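Local coordinates for protein pleckstrin homology domain-containing family A member 8 (Homo sapiens, PDB 5KDI) that probably transfers simple glycosphingolipids between membranes, enclosing the lipid chains within an all-helical GLTP fold and holding the sugar headgroup by hydrogen bonds, at residues A[1-4]-A[5-8]; A[110-113]-A[114-118]. The protein carries 2 engineered substitutions. All blocks are in the same frame, centred on the assembly; numbering follows the deposited sequence.

Overall arrangement
Both contacts are local turns, and both belong to the wall around the far, hydrocarbon end of the bound glycosphingolipid. Contact 1 folds the extreme N-terminus, well before helix 24-32, into a short 3-10 turn; contact 2 closes helix 93-115. Their centres lie about 18 Å apart, and they meet where CE1 of Phe-4 packs 3.7 Å from CD1 of Leu-111. Each is partly buried: Thr-2, Phe-4, Phe-110, Leu-111 and Val-114 are buried, while Pro-1, Asn-116 and Gly-117 are exposed. Hydroxyl groups and backbone carbonyls shape contact 1, whereas contact 2 rests on helical backbone bonds, a helix-ending glycine and a CH-pi contact, and places two carboxylates side by side. Helix 172-202 touches both.

Contact 1 of 2, residues A[1-4]-A[5-8]; sequences PTFF and STMN. With 6S8 ((~{Z})-~{N}-[(~{E},2~{S},3~{R})-1-[(2~{R},3~{R},4~{S},5~{R},6~{R})-6-(hydroxymethyl)-3,4,5-tris(oxidanyl)oxan-2-yl]oxy-3-oxidanyl-octadec-4-en-2-yl]octadec-9-enamide), chain C.
One carbonyl oxygen is gripped twice by a single residue: Phe-3 O accepts from both the backbone N and the hydroxyl of Thr-6. The bond from Thr-6 OG1 is the shorter, 2.6 Å to Phe-3 O, and arrives 18° from the carbonyl plane, while Thr-6 N, 3.1 Å from Phe-3 O, comes from well above that plane. A chi1 of 58° tucks OG1 between the backbone N and carbonyl carbon of Thr-6, turning it back to the carbonyl, and leaves CG2 3.4 Å from Thr-2 O. One residue earlier, Ser-5 N bonds to Thr-2 O at 3.0 Å, also from above the plane. Thr-2 OG1 works in the reverse direction, accepting from Phe-4 N (3.0 Å) in an ST turn. Asp-181 of helix 172-202 then takes hydrogen bonds with both Thr-2 OG1 and Ser-5 OG, tying the turn to that helix. From this turn the two phenyl rings project together, CD2 of Phe-3 lying 3.5 Å above the plane of Phe-4 and offset toward its rim. They converge on the terminal methyl CAR of the lipid acyl chain, which is 3.4 Å from Phe-4 CE1 and 3.6 Å from Phe-3 CE2. The chemistry is thus divided between a polar base that fixes the turn and an apolar tip that meets the chain end by van der Waals contact, without directional bonds to it.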
ATOM      1  N   PRO A   1      14.369 -14.018  -8.740  1.00 33.55           N
ATOM      2  CA  PRO A   1      13.449 -12.911  -8.450  1.00 32.96           C
ATOM      3  C   PRO A   1      12.437 -13.254  -7.357  1.00 31.28           C
ATOM      4  O   PRO A   1      12.266 -14.407  -7.020  1.00 31.32           O
ATOM      5  CB  PRO A   1      12.702 -12.748  -9.760  1.00 34.86           C
ATOM      6  CG  PRO A   1      12.676 -14.123 -10.386  1.00 47.20           C
ATOM      7  CD  PRO A   1      13.900 -14.849  -9.865  1.00 40.05           C
ATOM      8  N   THR A   2      11.770 -12.223  -6.848  1.00 28.16           N
ATOM      9  CA  THR A   2      10.698 -12.384  -5.911  1.00 24.93           C
ATOM     10  C   THR A   2       9.479 -11.577  -6.388  1.00 24.27           C
ATOM     11  O   THR A   2       9.572 -10.789  -7.344  1.00 24.95           O
ATOM     12  CB  THR A   2      11.021 -11.952  -4.479  1.00 25.32           C
ATOM     13  OG1 THR A   2      10.943 -10.540  -4.444  1.00 25.32           O
ATOM     14  CG2 THR A   2      12.416 -12.493  -3.914  1.00 28.77           C
ATOM     15  N   PHE A   3       8.336 -11.771  -5.709  1.00 23.89           N
ATOM     16  CA  PHE A   3       7.185 -10.962  -5.974  1.00 21.18           C
ATOM     17  C   PHE A   3       7.551  -9.468  -6.103  1.00 22.16           C
ATOM     18  O   PHE A   3       6.984  -8.723  -6.950  1.00 22.88           O
ATOM     19  CB  PHE A   3       6.172 -11.120  -4.819  1.00 22.95           C
ATOM     20  CG  PHE A   3       5.116 -10.023  -4.742  1.00 21.72           C
ATOM     21  CD1 PHE A   3       4.026 -10.032  -5.600  1.00 25.90           C
ATOM     22  CD2 PHE A   3       5.253  -8.922  -3.892  1.00 23.88           C
ATOM     23  CE1 PHE A   3       3.070  -9.035  -5.608  1.00 25.53           C
ATOM     24  CE2 PHE A   3       4.286  -7.897  -3.869  1.00 23.45           C
ATOM     25  CZ  PHE A   3       3.190  -7.961  -4.732  1.00 22.75           C
ATOM     26  N   PHE A   4       8.441  -8.997  -5.203  1.00 21.81           N
ATOM     27  CA  PHE A   4       8.736  -7.578  -5.090  1.00 21.07           C
ATOM     28  C   PHE A   4       9.507  -6.989  -6.227  1.00 27.36           C
ATOM     29  O   PHE A   4       9.550  -5.735  -6.333  1.00 32.80           O
ATOM     30  CB  PHE A   4       9.456  -7.310  -3.770  1.00 21.33           C
ATOM     31  CG  PHE A   4       8.665  -7.663  -2.569  1.00 23.73           C
ATOM     32  CD1 PHE A   4       7.613  -6.865  -2.175  1.00 23.31           C
ATOM     33  CD2 PHE A   4       8.926  -8.823  -1.868  1.00 23.49           C
ATOM     34  CE1 PHE A   4       6.835  -7.208  -1.082  1.00 24.51           C
ATOM     35  CE2 PHE A   4       8.170  -9.163  -0.768  1.00 28.44           C
ATOM     36  CZ  PHE A   4       7.121  -8.363  -0.377  1.00 27.43           C
ATOM     37  N   SER A   5       9.924  -7.829  -7.182  1.00 24.49           N
ATOM     38  CA  SER A   5      10.563  -7.350  -8.393  1.00 25.21           C
ATOM     39  C   SER A   5       9.866  -7.766  -9.659  1.00 25.91           C
ATOM     40  O   SER A   5      10.388  -7.599 -10.758  1.00 32.31           O
ATOM     41  CB  SER A   5      12.054  -7.728  -8.415  1.00 23.68           C
ATOM     42  OG  SER A   5      12.284  -9.110  -8.194  1.00 29.62           O
ATOM     43  N   THR A   6       8.634  -8.250  -9.518  1.00 27.27           N
ATOM     44  CA  THR A   6       7.851  -8.630 -10.674  1.00 26.14           C
ATOM     45  C   THR A   6       7.385  -7.395 -11.409  1.00 26.15           C
ATOM     46  O   THR A   6       7.231  -6.308 -10.821  1.00 24.63           O
ATOM     47  CB  THR A   6       6.695  -9.584 -10.279  1.00 22.73           C
ATOM     48  OG1 THR A   6       5.844  -8.940  -9.274  1.00 27.00           O
ATOM     49  CG2 THR A   6       7.258 -10.968  -9.835  1.00 27.93           C
ATOM     50  N   MET A   7       7.080  -7.515 -12.706  1.00 27.84           N
ATOM     51  CA  MET A   7       6.702  -6.337 -13.512  1.00 26.70           C
ATOM     52  C   MET A   7       5.481  -5.596 -12.882  1.00 30.03           C
ATOM     53  O   MET A   7       4.489  -6.243 -12.429  1.00 28.89           O
ATOM     54  CB  MET A   7       6.300  -6.851 -14.898  1.00 33.80           C
ATOM     55  CG  MET A   7       5.988  -5.774 -15.935  1.00 36.81           C
ATOM     56  SD  MET A   7       7.144  -4.375 -16.064  1.00 53.65           S
ATOM     57  CE  MET A   7       8.046  -4.827 -17.545  1.00 64.65           C
ATOM     58  N   ASN A   8       5.568  -4.265 -12.844  1.00 27.61           N
ATOM     59  CA  ASN A   8       4.558  -3.302 -12.303  1.00 29.07           C
ATOM     60  C   ASN A   8       4.459  -3.318 -10.792  1.00 24.16           C
ATOM     61  O   ASN A   8       3.737  -2.490 -10.225  1.00 24.35           O
ATOM     62  CB  ASN A   8       3.151  -3.530 -12.934  1.00 28.73           C
ATOM     63  CG  ASN A   8       3.172  -3.415 -14.422  1.00 33.83           C
ATOM     64  OD1 ASN A   8       3.657  -2.401 -14.984  1.00 43.88           O
ATOM     65  ND2 ASN A   8       2.723  -4.490 -15.092  1.00 40.03           N
TER
HETATM   66  C1  6S8 C 601     -11.662   2.852   6.097  1.00 21.28           C
HETATM   67  C2  6S8 C 601     -10.897   1.628   6.547  1.00 21.46           C
HETATM   68  N2  6S8 C 601      -9.764   1.431   5.654  1.00 20.64           N
HETATM   69  C3  6S8 C 601     -11.830   0.384   6.503  1.00 25.68           C
HETATM   70  O3  6S8 C 601     -12.962   0.683   7.348  1.00 30.41           O
HETATM   71  C4  6S8 C 601     -11.100  -0.815   6.983  1.00 23.94           C
HETATM   72  C5  6S8 C 601     -10.926  -1.876   6.191  1.00 29.02           C
HETATM   73  C6  6S8 C 601     -10.223  -3.152   6.563  1.00 32.02           C
HETATM   74  C7  6S8 C 601      -9.563  -3.230   7.916  1.00 37.44           C
HETATM   75  C8  6S8 C 601      -9.446  -4.708   8.164  1.00 44.50           C
HETATM   76  C9  6S8 C 601      -8.254  -4.918   9.024  1.00 45.28           C
HETATM   77  C10 6S8 C 601      -7.017  -4.845   8.167  1.00 38.89           C
HETATM   78  C11 6S8 C 601      -6.283  -6.199   8.156  1.00 40.96           C
HETATM   79  C12 6S8 C 601      -4.813  -5.952   7.865  1.00 45.28           C
HETATM   80  C13 6S8 C 601      -4.208  -6.784   6.744  1.00 53.47           C
HETATM   81  C14 6S8 C 601      -3.882  -8.226   7.094  1.00 40.01           C
HETATM   82  C15 6S8 C 601      -2.634  -8.721   6.346  1.00 45.66           C
HETATM   83  C16 6S8 C 601      -2.714 -10.058   5.631  1.00 44.08           C
HETATM   84  C17 6S8 C 601      -1.679 -11.146   5.961  1.00 44.44           C
HETATM   85  C18 6S8 C 601      -0.237 -10.861   5.568  1.00 40.06           C
HETATM   86  C1A 6S8 C 601     -12.243   3.955   4.038  1.00 21.49           C
HETATM   87  O1A 6S8 C 601     -12.123   2.742   4.751  1.00 23.08           O
HETATM   88  C2A 6S8 C 601     -12.159   3.683   2.562  1.00 21.92           C
HETATM   89  O2A 6S8 C 601     -10.866   3.115   2.281  1.00 20.65           O
HETATM   90  C3A 6S8 C 601     -12.475   4.929   1.738  1.00 21.93           C
HETATM   91  O3A 6S8 C 601     -12.534   4.583   0.372  1.00 24.16           O
HETATM   92  C4A 6S8 C 601     -13.783   5.532   2.212  1.00 25.23           C
HETATM   93  O4A 6S8 C 601     -14.896   4.762   1.764  1.00 32.55           O
HETATM   94  O5A 6S8 C 601     -15.098   6.256   5.659  1.00 44.65           O
HETATM   95  C5M 6S8 C 601     -13.756   5.727   3.717  1.00 25.43           C
HETATM   96  C6A 6S8 C 601     -15.060   6.291   4.217  1.00 32.81           C
HETATM   97  O6A 6S8 C 601     -13.522   4.463   4.345  1.00 24.30           O
HETATM   98  CAA 6S8 C 601      -8.513   1.348   6.081  1.00 21.73           C
HETATM   99  OAA 6S8 C 601      -8.152   1.521   7.242  1.00 26.78           O
HETATM  100  CAB 6S8 C 601      -7.516   1.081   4.993  1.00 26.44           C
HETATM  101  CAC 6S8 C 601      -7.585  -0.474   5.025  1.00 29.31           C
HETATM  102  CAD 6S8 C 601      -6.227  -1.014   5.155  1.00 44.47           C
HETATM  103  CAE 6S8 C 601      -5.983  -1.813   3.906  1.00 36.54           C
HETATM  104  CAF 6S8 C 601      -4.571  -2.360   4.054  1.00 30.30           C
HETATM  105  CAG 6S8 C 601      -3.760  -2.121   2.768  1.00 42.56           C
HETATM  106  CAH 6S8 C 601      -2.853  -3.318   2.459  1.00 49.00           C
HETATM  107  CAI 6S8 C 601      -1.794  -3.350   3.522  1.00 38.14           C
HETATM  108  CAJ 6S8 C 601      -1.320  -4.474   4.068  1.00 43.39           C
HETATM  109  CAK 6S8 C 601      -1.734  -5.859   3.685  1.00 54.93           C
HETATM  110  CAL 6S8 C 601      -0.511  -6.650   4.166  1.00 57.10           C
HETATM  111  CAM 6S8 C 601      -0.333  -7.999   3.501  1.00 65.89           C
HETATM  112  CAN 6S8 C 601      -0.202  -7.838   2.015  1.00 50.60           C
HETATM  113  CAO 6S8 C 601       0.631  -8.967   1.453  1.00 40.09           C
HETATM  114  CAP 6S8 C 601       2.089  -8.614   1.347  1.00 45.18           C
HETATM  115  CAQ 6S8 C 601       2.630  -8.911  -0.015  1.00 48.69           C
HETATM  116  CAR 6S8 C 601       3.631  -7.870  -0.321  1.00 41.99           C

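Contact 2 of 2, residues A[110-113]-A[114-118]; sequences FLTE and VKNGE
Val-114 meets Phe-110 twice, through backbone and side chain. Its N gives a nearly straight bond to Phe-110 O, 3.1 Å away, and its CG2 sits over one face of the phenyl ring as a CH-pi contact, 4.3 Å from the centroid; the Phe-110 ring is itself about 4 Å from the bound lipid at its nearest atoms. Lys-115 continues the helix, its N 2.8 Å from Leu-111 O, while its ammonium group reaches Gln-179 and Ser-183 on helix 172-202. Asn-116 is the first residue to leave helical angles; its N still bonds to Thr-112 O, and its ND2 lies alongside Thr-112 CG2 at 3.5 Å. Gly-117 follows with positive phi, a backbone shape that suits glycine, as the C-prime residue, and its N bonds to Val-114 O. Glu-118 N then returns to Glu-113 O at 3.0 Å, completing a Schellman motif. Its carboxylate runs beside that of Glu-113, with OE1 atoms 4.0 Å apart and planes 23° from parallel. Asn-127 binds Glu-113 OE2 and the backbone N of Asp-120 binds Glu-118 OE2, so neutral donors probably ease the repulsion between two like charges at the helix end.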
ATOM      1  N   PHE A 110       4.967  -3.408   8.200  1.00 17.81           N
ATOM      2  CA  PHE A 110       4.927  -4.842   8.292  1.00 16.37           C
ATOM      3  C   PHE A 110       6.112  -5.469   7.514  1.00 17.59           C
ATOM      4  O   PHE A 110       6.817  -6.315   8.034  1.00 19.77           O
ATOM      5  CB  PHE A 110       3.617  -5.319   7.659  1.00 18.08           C
ATOM      6  CG  PHE A 110       3.590  -6.811   7.379  1.00 17.20           C
ATOM      7  CD1 PHE A 110       3.763  -7.810   8.394  1.00 19.95           C
ATOM      8  CD2 PHE A 110       3.401  -7.267   6.086  1.00 20.14           C
ATOM      9  CE1 PHE A 110       3.762  -9.152   8.072  1.00 22.64           C
ATOM     10  CE2 PHE A 110       3.383  -8.599   5.773  1.00 23.33           C
ATOM     11  CZ  PHE A 110       3.548  -9.562   6.751  1.00 22.52           C
ATOM     12  N   LEU A 111       6.364  -4.999   6.303  1.00 18.65           N
ATOM     13  CA  LEU A 111       7.429  -5.579   5.496  1.00 20.13           C
ATOM     14  C   LEU A 111       8.812  -5.231   6.031  1.00 18.67           C
ATOM     15  O   LEU A 111       9.742  -6.025   5.899  1.00 21.10           O
ATOM     16  CB  LEU A 111       7.305  -5.170   4.036  1.00 16.01           C
ATOM     17  CG  LEU A 111       6.124  -5.728   3.265  1.00 18.97           C
ATOM     18  CD1 LEU A 111       6.092  -5.097   1.853  1.00 19.42           C
ATOM     19  CD2 LEU A 111       6.189  -7.256   3.153  1.00 23.02           C
ATOM     20  N   THR A 112       8.931  -4.067   6.680  1.00 20.37           N
ATOM     21  CA  THR A 112      10.191  -3.714   7.380  1.00 20.28           C
ATOM     22  C   THR A 112      10.480  -4.676   8.514  1.00 22.20           C
ATOM     23  O   THR A 112      11.603  -5.112   8.646  1.00 22.37           O
ATOM     24  CB  THR A 112      10.192  -2.233   7.872  1.00 19.74           C
ATOM     25  OG1 THR A 112       9.977  -1.357   6.749  1.00 22.50           O
ATOM     26  CG2 THR A 112      11.445  -1.856   8.670  1.00 25.60           C
ATOM     27  N   GLU A 113       9.477  -5.034   9.324  1.00 22.60           N
ATOM     28  CA  GLU A 113       9.669  -6.041  10.377  1.00 23.90           C
ATOM     29  C   GLU A 113      10.178  -7.346   9.775  1.00 23.44           C
ATOM     30  O   GLU A 113      11.114  -7.956  10.290  1.00 26.37           O
ATOM     31  CB  GLU A 113       8.360  -6.320  11.122  1.00 25.64           C
ATOM     32  CG  GLU A 113       7.923  -5.246  12.055  1.00 29.72           C
ATOM     33  CD  GLU A 113       8.273  -5.499  13.520  1.00 41.78           C
ATOM     34  OE1 GLU A 113       8.535  -6.660  13.971  1.00 44.13           O
ATOM     35  OE2 GLU A 113       8.314  -4.497  14.216  1.00 49.32           O
ATOM     36  N   VAL A 114       9.491  -7.817   8.738  1.00 23.83           N
ATOM     37  CA  VAL A 114       9.930  -9.036   8.009  1.00 24.39           C
ATOM     38  C   VAL A 114      11.348  -8.949   7.460  1.00 28.83           C
ATOM     39  O   VAL A 114      12.135  -9.877   7.642  1.00 30.75           O
ATOM     40  CB  VAL A 114       8.951  -9.455   6.881  1.00 24.39           C
ATOM     41  CG1 VAL A 114       9.525 -10.700   6.179  1.00 31.65           C
ATOM     42  CG2 VAL A 114       7.550  -9.738   7.495  1.00 27.96           C
ATOM     43  N   LYS A 115      11.679  -7.843   6.824  1.00 24.35           N
ATOM     44  CA  LYS A 115      13.013  -7.633   6.264  1.00 26.79           C
ATOM     45  C   LYS A 115      14.098  -7.661   7.340  1.00 27.17           C
ATOM     46  O   LYS A 115      15.210  -8.092   7.068  1.00 33.05           O
ATOM     47  CB  LYS A 115      13.090  -6.307   5.533  1.00 24.99           C
ATOM     48  CG  LYS A 115      14.428  -6.036   4.863  1.00 32.59           C
ATOM     49  CD  LYS A 115      14.599  -4.661   4.324  1.00 34.80           C
ATOM     50  CE  LYS A 115      16.062  -4.333   3.992  1.00 51.16           C
ATOM     51  NZ  LYS A 115      16.975  -5.493   3.784  1.00 55.44           N
ATOM     52  N   ASN A 116      13.780  -7.161   8.534  1.00 28.93           N
ATOM     53  CA  ASN A 116      14.721  -7.051   9.634  1.00 31.05           C
ATOM     54  C   ASN A 116      14.762  -8.366  10.464  1.00 29.53           C
ATOM     55  O   ASN A 116      15.393  -8.468  11.505  1.00 31.74           O
ATOM     56  CB  ASN A 116      14.376  -5.833  10.546  1.00 32.25           C
ATOM     57  CG  ASN A 116      14.599  -4.478   9.892  1.00 36.53           C
ATOM     58  OD1 ASN A 116      15.337  -4.322   8.886  1.00 47.00           O
ATOM     59  ND2 ASN A 116      13.929  -3.449  10.476  1.00 52.23           N
ATOM     60  N   GLY A 117      14.083  -9.390   9.964  1.00 30.41           N
ATOM     61  CA  GLY A 117      14.227 -10.742  10.448  1.00 31.29           C
ATOM     62  C   GLY A 117      13.140 -11.270  11.340  1.00 32.74           C
ATOM     63  O   GLY A 117      13.332 -12.294  11.972  1.00 38.41           O
ATOM     64  N   GLU A 118      11.986 -10.600  11.397  1.00 30.62           N
ATOM     65  CA  GLU A 118      10.841 -11.115  12.177  1.00 30.00           C
ATOM     66  C   GLU A 118      10.180 -12.265  11.432  1.00 34.04           C
ATOM     67  O   GLU A 118       9.770 -12.113  10.264  1.00 33.92           O
ATOM     68  CB  GLU A 118       9.829 -10.043  12.475  1.00 32.41           C
ATOM     69  CG  GLU A 118       8.653 -10.517  13.285  1.00 34.76           C
ATOM     70  CD  GLU A 118       9.033 -11.041  14.674  1.00 32.62           C
ATOM     71  OE1 GLU A 118       9.513 -10.256  15.483  1.00 38.14           O
ATOM     72  OE2 GLU A 118       8.795 -12.230  14.973  1.00 35.23           O
TER